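Local coordinates for Crh-like protein 5 (Neosartorya fumigata, PDB 6IBU) that cleaves chitin and transfers it to beta-1,6-glucan or to other chitin chains, cross-linking polysaccharides in the cell wall and septa of the fungus, at residues 15-20 with 219-224; 61-66 with 178-183; 84-89 with 100-105; 184-189 with 198-203. All coordinates share one frame; numbering follows the deposited sequence.

How the contacts relate
Along the chain, contact 1 spans nearly everything, joining the loop before strand 21-25 to the end of strand 212-223; contact 2 encloses contact 3, and contact 4 follows. Contacts 2, 3 and 4 share one antiparallel sheet in which strands 61-64, 179-187, 85-93 and 98-105 lie in that order. Strand 179-187 serves contact 2 with its first half and contact 4 with its end. Contacts 3 and 4 have centres about 8 Å apart and bring chitin-binding residues together. Contact 1, about 30 Å from contact 4 centre to centre, belongs to the facing sheet and touches contact 2 through Phe66, Leu181, Val219 and Ile221, in the core of the GH16 sandwich.

Contact 1 (15-20 with 219-224); sequences KGLAAS and VRIENA
Asn223 reaches across to the loop 15-20 and takes hold of Leu17. Its CG is anti to the backbone N (chi1 -173°), which swings the amide toward Leu17, and ND2 donates to Leu17 O at 2.9 Å. The donor sits on a lone pair in the carbonyl plane, although the bond is bent. The same amide is held by Tyr230 OH at ND2 and by the backbone nitrogens of Phe69 and Asn225 at OD1, which fixes its rotation. Next to it lies the packed part: Leu17 CD2 meets Ile221 CG2 at 3.8 Å and Asn223 CB at 3.9 Å, with Phe66 closing over both Leu17 and Ile221.

Toward solvent the packing thins, with Ser20 exposed and little side-chain contact made, but the backbone bond is short: Asn223 N donates to Ser20 O at 2.8 Å from well above the carbonyl plane, and Glu222 CA comes within 3.2 Å of that oxygen. Here Arg220 holds Glu222 OE2 side-on with NE and NH2, a salt bridge along the strand itself. The loop leading into strand 21-25 thus meets the end of strand 212-223, just beyond their antiparallel pairing, in the second sheet of the GH16 beta-sandwich, a concanavalin-like jelly roll.

Contact 2 (61-66 with 178-183); sequences TIDTDF and PMRLRL
Asp63 and Arg182 form a salt bridge, Arg182 NE donating to Asp63 OD1 at 2.7 Å. The two side chains run side by side from a non-hydrogen-bonded pair; OD1 lies at the guanidinium edge and is met on its syn side, with the carboxylate turned 75° from the guanidinium. Arg182 NH1 has a second partner in Glu92, leaving the group held from two directions. The other oxygen, Asp63 OD2, stands over one face of the Arg180 guanidinium, 4.2 Å from NE and well out of its plane, where no N-H points at it and any attraction is probably one of charge only. Arg180 NH1 also approaches Thr64 O, but as modelled the distance is doubtfully short.

The Thr64 hydroxyl adds to the backbone bonds. Its OG1, at chi1 55°, accepts from Leu181 N at 3.1 Å and donates to Phe66 O at 2.8 Å, linking Leu181 to Phe66. Regular antiparallel bonding continues with Thr64 N to Leu181 O and the reciprocal pair between Ile62 and Leu183.

The apolar face packs inward. Ile62 CG1 rests on Leu183 CB at 3.8 Å, Thr64 CG2 on Leu181 CB at 3.9 Å, and Trp35 covers Ile62, Thr64 and Leu181. One face is thus greasy, the other charged: Asp63 and Glu92 probably act as a second shell that holds Arg182, a chitin-binding residue, in position.

Contact 3 (84-89 with 100-105); sequences GVVSSI and DWEVLG
Ser88 and Glu102 face each other as a non-hydrogen-bonded antiparallel pair, and their side chains make the polar link. Ser88 OG donates to Glu102 OE1 at 2.6 Å, on the syn side of the carboxylate; the hydroxyl also meets Trp186 NE1. The glutamate doubles back to reach it, its chain folded at the CB-CG bond (chi2 -68°). Glu102 binds chitin and is the probable proton donor, and with Glu98 and Asp100 it completes the ExDxE motif of GH16 enzymes.

Backbone bonds hold the hairpin in register. Ser87 and Val103 exchange two, Val103 N to Ser87 O at 2.8 Å being nearly straight; Ile89 and Trp101 do the same, and Gly105 N adds a bond to Val85 O.

Apolar contacts occupy both faces. Beside the carboxylate, Val86 CG2 and Leu104 CD2 meet at 3.8 Å, pointing the same way. On the opposite face Ile89 lies alongside Trp101, with Ile89 CB 3.8 Å from Trp101 CD1. Ser87 CB approaches Val103 CB there too.

That second face is the core side: Val75 and Met77 of strand 71-78 and Tyr142 and Ile144 of strand 140-146 press on it from the facing sheet. Within its own sheet the hairpin is flanked by strands 179-187 and 110-116.

Contact 4 (184-189 with 198-203); sequences GSWAGG and IEWAGG
Trp186 and Trp200 meet by their six-membered rings, CH2 to CZ3 at 3.8 Å, with the two side chains crossing at about a right angle. Their torsions bring them together from different directions. Trp186 CG is tucked between its backbone N and carbonyl carbon (chi1 52°), which lifts the indole off the strand; NE1 is engaged by Ser88, which helps to hold the ring. Trp200 leaves the helix extended, CG anti to the backbone N (chi1 164°), and brings its ring against Val86, Leu104 and Glu102.

Away from the indoles, Ala201 and Ile198 pack on the glycine backbone. Ala201 CB sits on Gly188 C at 3.5 Å, a spot where the missing side chain of Gly188 allows the helix to come close. Ile198 leans CG1 toward Gly188 O (3.7 Å) and Gly189 CA (4.0 Å). Gly189 CA also touches Gly203 O at 3.2 Å as a CA-H...O contact. Asn193 ND2 engages Gly188 O.

The helix 195-201 ends in a Schellman motif, Gly203 N returning to Ile198 O at 2.9 Å, with Gly202 at positive phi. Strand end and helix together probably form one wall of the chitin site: Trp186 binds the polymer, as does Thr197 on this same helix.

Contact 1 (15-20 with 219-224)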
# COMPACT_ATOMS: atom_id res chain seq x y z
N LYS A 15 -3.43 -2.05 17.09
CA LYS A 15 -3.07 -0.71 17.60
C LYS A 15 -3.68 0.32 16.65
O LYS A 15 -3.51 0.17 15.43
CB LYS A 15 -1.56 -0.54 17.68
CG LYS A 15 -1.09 0.82 18.15
CD LYS A 15 0.41 0.84 18.46
CE LYS A 15 0.87 2.09 19.17
NZ LYS A 15 0.60 2.04 20.63
N GLY A 16 -4.35 1.33 17.20
CA GLY A 16 -5.09 2.34 16.43
C GLY A 16 -4.32 3.63 16.32
O GLY A 16 -3.49 3.90 17.18
N LEU A 17 -4.58 4.40 15.27
CA LEU A 17 -4.13 5.81 15.19
C LEU A 17 -5.16 6.62 15.98
O LEU A 17 -6.30 6.82 15.48
CB LEU A 17 -4.07 6.20 13.72
CG LEU A 17 -3.84 7.67 13.43
CD1 LEU A 17 -2.50 8.11 14.01
CD2 LEU A 17 -3.88 7.95 11.95
N ALA A 18 -4.82 7.00 17.21
CA ALA A 18 -5.73 7.72 18.13
C ALA A 18 -5.68 9.22 17.80
O ALA A 18 -5.50 10.05 18.70
CB ALA A 18 -5.38 7.41 19.56
N ALA A 19 -5.84 9.54 16.53
CA ALA A 19 -5.83 10.92 16.01
C ALA A 19 -6.65 10.96 14.72
O ALA A 19 -6.84 9.91 14.10
CB ALA A 19 -4.41 11.37 15.78
N SER A 20 -7.13 12.14 14.35
CA SER A 20 -7.89 12.29 13.09
C SER A 20 -6.91 12.45 11.92
O SER A 20 -7.28 12.10 10.80
CB SER A 20 -8.92 13.38 13.19
OG SER A 20 -8.31 14.65 13.04
N VAL A 219 3.91 11.41 3.76
CA VAL A 219 2.70 10.59 4.01
C VAL A 219 1.69 11.42 4.80
O VAL A 219 2.07 12.01 5.81
CB VAL A 219 3.06 9.29 4.73
CG1 VAL A 219 1.83 8.60 5.31
CG2 VAL A 219 3.79 8.37 3.77
N ARG A 220 0.44 11.44 4.35
CA ARG A 220 -0.70 11.99 5.11
C ARG A 220 -1.73 10.88 5.30
O ARG A 220 -2.21 10.35 4.29
CB ARG A 220 -1.29 13.19 4.39
CG ARG A 220 -2.46 13.83 5.13
CD ARG A 220 -3.15 14.87 4.29
NE ARG A 220 -4.26 15.46 5.03
CZ ARG A 220 -4.14 16.39 5.97
NH1 ARG A 220 -2.95 16.89 6.29
NH2 ARG A 220 -5.23 16.86 6.58
N ILE A 221 -2.06 10.54 6.54
CA ILE A 221 -3.21 9.65 6.83
C ILE A 221 -4.27 10.43 7.61
O ILE A 221 -3.93 11.10 8.61
CB ILE A 221 -2.77 8.38 7.58
CG1 ILE A 221 -1.91 7.50 6.66
CG2 ILE A 221 -3.98 7.64 8.12
CD1 ILE A 221 -1.27 6.33 7.36
N GLU A 222 -5.51 10.34 7.15
CA GLU A 222 -6.70 10.85 7.88
C GLU A 222 -7.49 9.64 8.37
O GLU A 222 -7.77 8.77 7.55
CB GLU A 222 -7.56 11.70 6.97
CG GLU A 222 -6.85 12.94 6.49
CD GLU A 222 -7.73 13.84 5.65
OE1 GLU A 222 -8.88 13.42 5.34
OE2 GLU A 222 -7.27 14.96 5.31
N ASN A 223 -7.69 9.55 9.67
CA ASN A 223 -8.42 8.42 10.28
C ASN A 223 -9.85 8.90 10.53
O ASN A 223 -10.02 9.81 11.36
CB ASN A 223 -7.72 7.92 11.54
CG ASN A 223 -8.35 6.65 12.08
OD1 ASN A 223 -9.35 6.18 11.55
ND2 ASN A 223 -7.74 6.09 13.12
N ALA A 224 -10.81 8.33 9.81
CA ALA A 224 -12.25 8.65 9.93
C ALA A 224 -12.74 8.28 11.34
O ALA A 224 -13.67 8.94 11.83
CB ALA A 224 -13.04 7.93 8.85

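Contact 2 (61-66 with 178-183)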
# COMPACT_ATOMS: atom_id res chain seq x y z
N THR A 61 11.01 -2.21 3.11
CA THR A 61 9.60 -1.95 3.44
C THR A 61 9.49 -1.18 4.75
O THR A 61 10.29 -1.43 5.64
CB THR A 61 8.81 -3.26 3.58
OG1 THR A 61 9.17 -4.13 2.52
CG2 THR A 61 7.32 -3.04 3.53
N ILE A 62 8.50 -0.29 4.84
CA ILE A 62 8.09 0.31 6.14
C ILE A 62 6.58 0.11 6.27
O ILE A 62 5.87 0.20 5.26
CB ILE A 62 8.51 1.79 6.24
CG1 ILE A 62 7.87 2.67 5.17
CG2 ILE A 62 10.02 1.92 6.24
CD1 ILE A 62 8.07 4.15 5.45
N ASP A 63 6.14 -0.25 7.48
CA ASP A 63 4.72 -0.36 7.88
C ASP A 63 4.45 0.68 8.98
O ASP A 63 5.32 0.85 9.85
CB ASP A 63 4.42 -1.71 8.51
CG ASP A 63 4.40 -2.87 7.55
OD1 ASP A 63 4.29 -2.61 6.34
OD2 ASP A 63 4.46 -4.02 8.03
N THR A 64 3.27 1.30 8.97
CA THR A 64 2.78 2.10 10.12
C THR A 64 2.59 1.15 11.30
O THR A 64 2.15 0.02 11.10
CB THR A 64 1.51 2.89 9.78
OG1 THR A 64 0.49 2.01 9.29
CG2 THR A 64 1.76 3.98 8.77
N ASP A 65 2.97 1.60 12.49
CA ASP A 65 2.72 0.87 13.76
C ASP A 65 1.20 0.77 13.96
O ASP A 65 0.75 -0.27 14.42
CB ASP A 65 3.34 1.59 14.96
CG ASP A 65 4.85 1.50 15.05
OD1 ASP A 65 5.45 0.64 14.35
OD2 ASP A 65 5.41 2.31 15.80
N PHE A 66 0.47 1.79 13.55
CA PHE A 66 -0.99 1.95 13.77
C PHE A 66 -1.77 1.48 12.54
O PHE A 66 -1.21 1.37 11.43
CB PHE A 66 -1.32 3.42 14.03
CG PHE A 66 -0.75 4.35 12.99
CD1 PHE A 66 -1.43 4.60 11.82
CD2 PHE A 66 0.48 4.95 13.18
CE1 PHE A 66 -0.92 5.48 10.87
CE2 PHE A 66 1.01 5.81 12.22
CZ PHE A 66 0.30 6.08 11.08
N PRO A 178 -9.80 -2.40 9.62
CA PRO A 178 -8.77 -1.40 9.88
C PRO A 178 -7.51 -1.83 9.12
O PRO A 178 -7.15 -2.99 9.15
CB PRO A 178 -8.53 -1.46 11.40
CG PRO A 178 -9.72 -2.28 11.94
CD PRO A 178 -10.17 -3.18 10.81
N MET A 179 -6.86 -0.87 8.50
CA MET A 179 -5.72 -1.16 7.61
C MET A 179 -4.51 -0.36 8.04
O MET A 179 -4.68 0.73 8.56
CB MET A 179 -6.07 -0.84 6.16
CG MET A 179 -6.99 -1.88 5.57
SD MET A 179 -7.18 -1.78 3.80
CE MET A 179 -7.99 -0.20 3.61
N ARG A 180 -3.34 -0.91 7.78
CA ARG A 180 -2.08 -0.16 7.98
C ARG A 180 -1.51 0.17 6.61
O ARG A 180 -1.97 -0.37 5.60
CB ARG A 180 -1.18 -0.95 8.92
CG ARG A 180 -0.57 -2.20 8.34
CD ARG A 180 0.80 -2.36 8.94
NE ARG A 180 0.80 -3.43 9.91
CZ ARG A 180 1.43 -3.43 11.09
NH1 ARG A 180 2.16 -2.40 11.49
NH2 ARG A 180 1.31 -4.49 11.86
N LEU A 181 -0.62 1.15 6.57
CA LEU A 181 0.02 1.58 5.31
C LEU A 181 1.39 0.90 5.22
O LEU A 181 2.16 0.99 6.18
CB LEU A 181 0.09 3.11 5.34
CG LEU A 181 0.80 3.78 4.18
CD1 LEU A 181 0.12 3.47 2.85
CD2 LEU A 181 0.84 5.28 4.44
N ARG A 182 1.66 0.21 4.12
CA ARG A 182 2.97 -0.43 3.84
C ARG A 182 3.58 0.29 2.64
O ARG A 182 2.87 0.51 1.64
CB ARG A 182 2.81 -1.94 3.60
CG ARG A 182 1.72 -2.57 4.47
CD ARG A 182 1.77 -4.07 4.70
NE ARG A 182 3.14 -4.55 4.84
CZ ARG A 182 3.56 -5.78 4.55
NH1 ARG A 182 2.70 -6.69 4.11
NH2 ARG A 182 4.83 -6.09 4.71
N LEU A 183 4.82 0.72 2.73
CA LEU A 183 5.53 1.30 1.57
C LEU A 183 6.73 0.41 1.29
O LEU A 183 7.42 0.04 2.24
CB LEU A 183 5.98 2.72 1.89
CG LEU A 183 4.85 3.69 2.18
CD1 LEU A 183 5.40 4.97 2.76
CD2 LEU A 183 4.06 3.96 0.91

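Contact 3 (84-89 with 100-105)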
# COMPACT_ATOMS: atom_id res chain seq x y z
N GLY A 84 11.17 -4.87 -14.04
CA GLY A 84 10.74 -5.85 -13.04
C GLY A 84 10.80 -5.31 -11.62
O GLY A 84 10.42 -6.04 -10.71
N VAL A 85 11.23 -4.09 -11.42
CA VAL A 85 11.30 -3.49 -10.06
C VAL A 85 9.93 -2.89 -9.77
O VAL A 85 9.46 -2.02 -10.52
CB VAL A 85 12.42 -2.45 -9.96
CG1 VAL A 85 12.42 -1.79 -8.59
CG2 VAL A 85 13.76 -3.10 -10.28
N VAL A 86 9.32 -3.33 -8.69
CA VAL A 86 7.96 -2.87 -8.29
C VAL A 86 8.10 -1.83 -7.18
O VAL A 86 8.81 -2.09 -6.23
CB VAL A 86 7.12 -4.07 -7.85
CG1 VAL A 86 5.70 -3.65 -7.52
CG2 VAL A 86 7.12 -5.16 -8.91
N SER A 87 7.42 -0.70 -7.30
CA SER A 87 7.23 0.30 -6.22
C SER A 87 5.78 0.21 -5.72
O SER A 87 4.89 0.46 -6.53
CB SER A 87 7.52 1.67 -6.75
OG SER A 87 8.85 1.80 -7.21
N SER A 88 5.56 -0.18 -4.47
CA SER A 88 4.23 -0.54 -3.89
C SER A 88 3.79 0.43 -2.80
O SER A 88 4.54 0.63 -1.82
CB SER A 88 4.29 -1.92 -3.31
OG SER A 88 4.65 -2.87 -4.31
N ILE A 89 2.57 0.96 -2.90
CA ILE A 89 1.84 1.62 -1.77
C ILE A 89 0.66 0.73 -1.39
O ILE A 89 -0.20 0.52 -2.22
CB ILE A 89 1.39 3.04 -2.17
CG1 ILE A 89 2.57 3.91 -2.59
CG2 ILE A 89 0.59 3.68 -1.06
CD1 ILE A 89 2.16 5.07 -3.45
N ASP A 100 -4.18 -0.98 -3.07
CA ASP A 100 -2.77 -0.68 -3.37
C ASP A 100 -2.60 0.06 -4.69
O ASP A 100 -3.54 0.09 -5.54
CB ASP A 100 -1.90 -1.93 -3.29
CG ASP A 100 -2.12 -2.92 -4.40
OD1 ASP A 100 -1.72 -2.62 -5.53
OD2 ASP A 100 -2.65 -4.03 -4.11
N TRP A 101 -1.43 0.68 -4.78
CA TRP A 101 -0.80 1.22 -6.00
C TRP A 101 0.42 0.34 -6.30
O TRP A 101 1.10 -0.04 -5.35
CB TRP A 101 -0.36 2.67 -5.78
CG TRP A 101 -1.40 3.68 -5.41
CD1 TRP A 101 -1.70 4.14 -4.16
CD2 TRP A 101 -2.18 4.48 -6.31
NE1 TRP A 101 -2.64 5.13 -4.22
CE2 TRP A 101 -2.95 5.37 -5.53
CE3 TRP A 101 -2.33 4.50 -7.70
CZ2 TRP A 101 -3.84 6.29 -6.11
CZ3 TRP A 101 -3.21 5.40 -8.27
CH2 TRP A 101 -3.94 6.29 -7.48
N GLU A 102 0.65 -0.02 -7.56
CA GLU A 102 1.92 -0.68 -7.98
C GLU A 102 2.49 0.09 -9.16
O GLU A 102 1.79 0.24 -10.14
CB GLU A 102 1.68 -2.13 -8.38
CG GLU A 102 0.95 -2.96 -7.34
CD GLU A 102 1.75 -3.20 -6.07
OE1 GLU A 102 2.97 -3.42 -6.15
OE2 GLU A 102 1.16 -3.14 -4.98
N VAL A 103 3.72 0.58 -9.07
CA VAL A 103 4.45 1.07 -10.27
C VAL A 103 5.47 -0.00 -10.69
O VAL A 103 6.07 -0.64 -9.83
CB VAL A 103 5.11 2.44 -10.01
CG1 VAL A 103 5.88 2.91 -11.23
CG2 VAL A 103 4.08 3.49 -9.62
N LEU A 104 5.64 -0.19 -11.99
CA LEU A 104 6.65 -1.11 -12.55
C LEU A 104 7.74 -0.24 -13.16
O LEU A 104 7.38 0.72 -13.85
CB LEU A 104 5.98 -2.01 -13.59
CG LEU A 104 4.78 -2.79 -13.05
CD1 LEU A 104 4.14 -3.57 -14.18
CD2 LEU A 104 5.17 -3.73 -11.90
N GLY A 105 9.01 -0.54 -12.86
CA GLY A 105 10.15 0.29 -13.30
C GLY A 105 10.19 0.52 -14.80
O GLY A 105 10.48 1.63 -15.20

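Contact 4 (184-189 with 198-203)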
# COMPACT_ATOMS: atom_id res chain seq x y z
N GLY A 184 7.00 0.13 0.02
CA GLY A 184 8.18 -0.68 -0.31
C GLY A 184 8.43 -0.82 -1.79
O GLY A 184 7.52 -0.59 -2.60
N SER A 185 9.64 -1.24 -2.09
CA SER A 185 10.08 -1.62 -3.45
C SER A 185 10.62 -3.03 -3.35
O SER A 185 11.03 -3.41 -2.27
CB SER A 185 11.09 -0.65 -3.99
OG SER A 185 12.27 -0.68 -3.18
N TRP A 186 10.58 -3.76 -4.45
CA TRP A 186 11.00 -5.17 -4.52
C TRP A 186 11.12 -5.58 -5.99
O TRP A 186 10.58 -4.89 -6.84
CB TRP A 186 10.00 -6.06 -3.79
CG TRP A 186 8.58 -5.87 -4.21
CD1 TRP A 186 7.78 -4.82 -3.89
CD2 TRP A 186 7.77 -6.79 -4.96
NE1 TRP A 186 6.52 -5.01 -4.40
CE2 TRP A 186 6.49 -6.22 -5.05
CE3 TRP A 186 8.00 -8.05 -5.53
CZ2 TRP A 186 5.44 -6.84 -5.71
CZ3 TRP A 186 6.96 -8.66 -6.20
CH2 TRP A 186 5.70 -8.07 -6.28
N ALA A 187 11.80 -6.68 -6.25
CA ALA A 187 11.99 -7.18 -7.63
C ALA A 187 10.86 -8.14 -7.95
O ALA A 187 10.96 -9.29 -7.57
CB ALA A 187 13.34 -7.82 -7.75
N GLY A 188 9.81 -7.68 -8.63
CA GLY A 188 8.79 -8.57 -9.20
C GLY A 188 9.44 -9.49 -10.21
O GLY A 188 8.98 -10.61 -10.38
N GLY A 189 10.52 -9.01 -10.83
CA GLY A 189 11.27 -9.74 -11.86
C GLY A 189 12.44 -10.53 -11.29
O GLY A 189 13.36 -10.82 -12.05
N ILE A 198 6.81 -12.33 -12.89
CA ILE A 198 7.87 -11.70 -13.71
C ILE A 198 7.23 -11.00 -14.90
O ILE A 198 7.59 -9.84 -15.13
CB ILE A 198 8.94 -12.74 -14.09
CG1 ILE A 198 9.66 -13.24 -12.84
CG2 ILE A 198 9.90 -12.15 -15.10
CD1 ILE A 198 10.28 -14.62 -12.97
N GLU A 199 6.29 -11.66 -15.60
CA GLU A 199 5.55 -11.09 -16.77
C GLU A 199 4.80 -9.84 -16.31
O GLU A 199 4.79 -8.82 -17.02
CB GLU A 199 4.64 -12.13 -17.44
CG GLU A 199 3.22 -11.66 -17.84
CD GLU A 199 3.01 -10.51 -18.83
OE1 GLU A 199 3.76 -10.44 -19.84
OE2 GLU A 199 2.06 -9.68 -18.61
N TRP A 200 4.14 -9.93 -15.17
CA TRP A 200 3.34 -8.81 -14.63
C TRP A 200 4.27 -7.62 -14.32
O TRP A 200 3.92 -6.50 -14.68
CB TRP A 200 2.56 -9.28 -13.41
CG TRP A 200 2.08 -8.12 -12.63
CD1 TRP A 200 1.00 -7.35 -12.92
CD2 TRP A 200 2.70 -7.55 -11.47
NE1 TRP A 200 0.88 -6.36 -11.99
CE2 TRP A 200 1.90 -6.45 -11.09
CE3 TRP A 200 3.83 -7.85 -10.72
CZ2 TRP A 200 2.20 -5.66 -9.98
CZ3 TRP A 200 4.11 -7.08 -9.61
CH2 TRP A 200 3.32 -6.00 -9.26
N ALA A 201 5.44 -7.90 -13.74
CA ALA A 201 6.46 -6.90 -13.32
C ALA A 201 7.09 -6.25 -14.56
O ALA A 201 7.68 -5.19 -14.43
CB ALA A 201 7.47 -7.53 -12.40
N GLY A 202 6.95 -6.87 -15.73
CA GLY A 202 7.49 -6.32 -16.99
C GLY A 202 8.84 -6.92 -17.37
O GLY A 202 9.47 -6.40 -18.30
N GLY A 203 9.25 -7.99 -16.71
CA GLY A 203 10.43 -8.76 -17.14
C GLY A 203 11.36 -9.06 -15.99
O GLY A 203 11.10 -8.59 -14.89